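Local structure of bottromycin amidohydrolase (Streptomyces purpureus, 6I5S) at residues G89-H94 and V111-Q116. The protein probably hydrolyses a thiazoline-containing intermediate as the gatekeeper amidohydrolase of bottromycin biosynthesis, working with a two-zinc centre. Residues are numbered along the deposited sequence; the frame is centred on the assembly and turned at random.
Sequences GFVDAH and VTAYRQ
Phe90 and Val111 form the first bridge of a parallel pairing, held mainly by backbone hydrogen bonds. Phe90 O takes the N-H of Thr112 at 2.9 Å and, weakly, that of Ala113, so two consecutive amides converge on one carbonyl. This is a beta bulge: the register slips by one residue before Val91 pairs with Ala113 and Asp92 with Tyr114. Beyond it the ladder runs regularly, Asp92 N giving to Ala113 O (3.1 Å) and Arg115 N to Asp92 O (3.0 Å).

Apolar contacts are modest. Val111 CG1, anti to its own amide nitrogen (chi1 178°), packs over the neighbouring backbone at Asp92 N and lies 4.0 Å from Asp92 CB, while CG2 meets Phe90 CB. On the face carrying Val91 and Ala113, Val91 CG2 comes to 4.2 Å from Ala113 CB. Helix 100-108, the crossover of this beta-alpha-beta unit, packs through Leu106 against Asp92, Val111 and Tyr114.

Side-chain polar bonds cluster where the first strand turns its corner. Arg115 bends at chi3 (-52°) and brings its guanidinium edge to Ala93 O: NE donates at 2.7 Å, the oxygen near the guanidinium plane, and NH1 adds a weak second bond. NH1 also forms a salt bridge with Glu228, whose other carboxylate oxygen accepts from His94 ND1. Replacing Arg115 with leucine would probably leave Glu228 without this charge partner and Ala93 O without its side-chain donors, loosening the corner. Asp92 OD2 closes an Asx turn onto His94 N (3.0 Å), and its OD1 bonds Thr347.

His94 NE2 binds zinc together with His96, Asp348 and the carboxylated lysine Xaa183. This is consistent with a second shell that positions His94: Arg115 holds the carbonyl before it, Asp92 its amide and Glu228 its ring, which together are likely to steady NE2 on the zinc.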
loop_
_atom_site.group_PDB
_atom_site.type_symbol
_atom_site.label_atom_id
_atom_site.label_comp_id
_atom_site.label_asym_id
_atom_site.label_seq_id
_atom_site.Cartn_x
_atom_site.Cartn_y
_atom_site.Cartn_z
ATOM N N GLY A 89 12.914 -1.504 0.605
ATOM C CA GLY A 89 11.651 -2.114 0.972
ATOM C C GLY A 89 10.494 -1.390 0.315
ATOM O O GLY A 89 10.560 -0.189 0.086
ATOM N N PHE A 90 9.439 -2.152 0.006
ATOM C CA PHE A 90 8.256 -1.625 -0.667
ATOM C C PHE A 90 7.313 -0.944 0.316
ATOM O O PHE A 90 7.276 -1.262 1.516
ATOM C CB PHE A 90 7.478 -2.754 -1.372
ATOM C CG PHE A 90 8.335 -3.600 -2.254
ATOM C CD1 PHE A 90 9.317 -3.035 -3.042
ATOM C CD2 PHE A 90 8.187 -4.957 -2.263
ATOM C CE1 PHE A 90 10.178 -3.835 -3.810
ATOM C CE2 PHE A 90 9.055 -5.765 -3.052
ATOM C CZ PHE A 90 10.027 -5.167 -3.823
ATOM N N VAL A 91 6.523 -0.015 -0.232
ATOM C CA VAL A 91 5.520 0.727 0.529
ATOM C C VAL A 91 4.176 0.520 -0.134
ATOM O O VAL A 91 3.973 0.931 -1.293
ATOM C CB VAL A 91 5.842 2.226 0.605
ATOM C CG1 VAL A 91 4.823 2.898 1.608
ATOM C CG2 VAL A 91 7.304 2.427 1.053
ATOM N N ASP A 92 3.239 -0.112 0.583
ATOM C CA ASP A 92 1.851 -0.109 0.114
ATOM C C ASP A 92 1.245 1.257 0.442
ATOM O O ASP A 92 0.972 1.570 1.611
ATOM C CB ASP A 92 1.029 -1.246 0.716
ATOM C CG ASP A 92 -0.368 -1.336 0.104
ATOM O OD1 ASP A 92 -0.941 -2.415 0.138
ATOM O OD2 ASP A 92 -0.908 -0.304 -0.399
ATOM N N ALA A 93 1.041 2.055 -0.584
ATOM C CA ALA A 93 0.638 3.454 -0.389
ATOM C C ALA A 93 -0.843 3.645 -0.047
ATOM O O ALA A 93 -1.280 4.793 0.183
ATOM C CB ALA A 93 0.998 4.260 -1.609
ATOM N N HIS A 94 -1.619 2.581 0.044
ATOM C CA HIS A 94 -3.011 2.717 0.454
ATOM C C HIS A 94 -3.459 1.393 1.055
ATOM O O HIS A 94 -4.093 0.599 0.365
ATOM C CB HIS A 94 -3.894 3.073 -0.727
ATOM C CG HIS A 94 -5.282 3.555 -0.356
ATOM N ND1 HIS A 94 -5.785 4.775 -0.764
ATOM C CD2 HIS A 94 -6.263 2.983 0.389
ATOM C CE1 HIS A 94 -6.999 4.936 -0.263
ATOM N NE2 HIS A 94 -7.329 3.856 0.412
ATOM N N VAL A 111 6.889 -5.787 1.608
ATOM C CA VAL A 111 6.316 -4.492 1.986
ATOM C C VAL A 111 6.698 -4.224 3.440
ATOM O O VAL A 111 6.195 -4.884 4.368
ATOM C CB VAL A 111 4.805 -4.478 1.810
ATOM C CG1 VAL A 111 4.269 -3.098 2.272
ATOM C CG2 VAL A 111 4.385 -4.719 0.374
ATOM N N THR A 112 7.580 -3.256 3.632
ATOM C CA THR A 112 8.117 -2.928 4.927
ATOM C C THR A 112 7.554 -1.642 5.519
ATOM O O THR A 112 7.969 -1.262 6.617
ATOM C CB THR A 112 9.661 -2.829 4.861
ATOM O OG1 THR A 112 10.067 -1.879 3.890
ATOM C CG2 THR A 112 10.294 -4.177 4.479
ATOM N N ALA A 113 6.671 -0.956 4.793
ATOM C CA ALA A 113 5.979 0.229 5.281
ATOM C C ALA A 113 4.648 0.342 4.521
ATOM O O ALA A 113 4.452 -0.268 3.466
ATOM C CB ALA A 113 6.814 1.490 5.072
ATOM N N TYR A 114 3.696 1.030 5.129
ATOM C CA TYR A 114 2.418 1.243 4.461
ATOM C C TYR A 114 1.825 2.566 4.966
ATOM O O TYR A 114 2.077 2.978 6.111
ATOM C CB TYR A 114 1.458 0.071 4.720
ATOM C CG TYR A 114 1.094 -0.164 6.203
ATOM C CD1 TYR A 114 -0.098 0.327 6.756
ATOM C CD2 TYR A 114 1.936 -0.899 7.034
ATOM C CE1 TYR A 114 -0.404 0.138 8.107
ATOM C CE2 TYR A 114 1.632 -1.129 8.405
ATOM C CZ TYR A 114 0.447 -0.636 8.921
ATOM O OH TYR A 114 0.146 -0.838 10.203
ATOM N N ARG A 115 1.021 3.189 4.102
ATOM C CA ARG A 115 0.126 4.282 4.501
ATOM C C ARG A 115 -1.210 3.676 4.906
ATOM O O ARG A 115 -1.902 3.013 4.114
ATOM C CB ARG A 115 -0.052 5.321 3.398
ATOM C CG ARG A 115 1.231 5.991 2.994
ATOM C CD ARG A 115 0.981 7.275 2.158
ATOM N NE ARG A 115 0.070 7.031 1.011
ATOM C CZ ARG A 115 -0.487 7.969 0.252
ATOM N NH1 ARG A 115 -1.300 7.649 -0.747
ATOM N NH2 ARG A 115 -0.239 9.278 0.431
ATOM N N GLN A 116 -1.577 3.931 6.139
ATOM C CA GLN A 116 -2.870 3.547 6.703
ATOM C C GLN A 116 -3.808 4.718 6.525
ATOM O O GLN A 116 -3.752 5.687 7.285
ATOM C CB GLN A 116 -2.743 3.193 8.175
ATOM C CG GLN A 116 -4.077 2.879 8.841
ATOM C CD GLN A 116 -4.694 1.593 8.325
ATOM O OE1 GLN A 116 -3.996 0.688 7.875
ATOM N NE2 GLN A 116 -6.003 1.512 8.382
#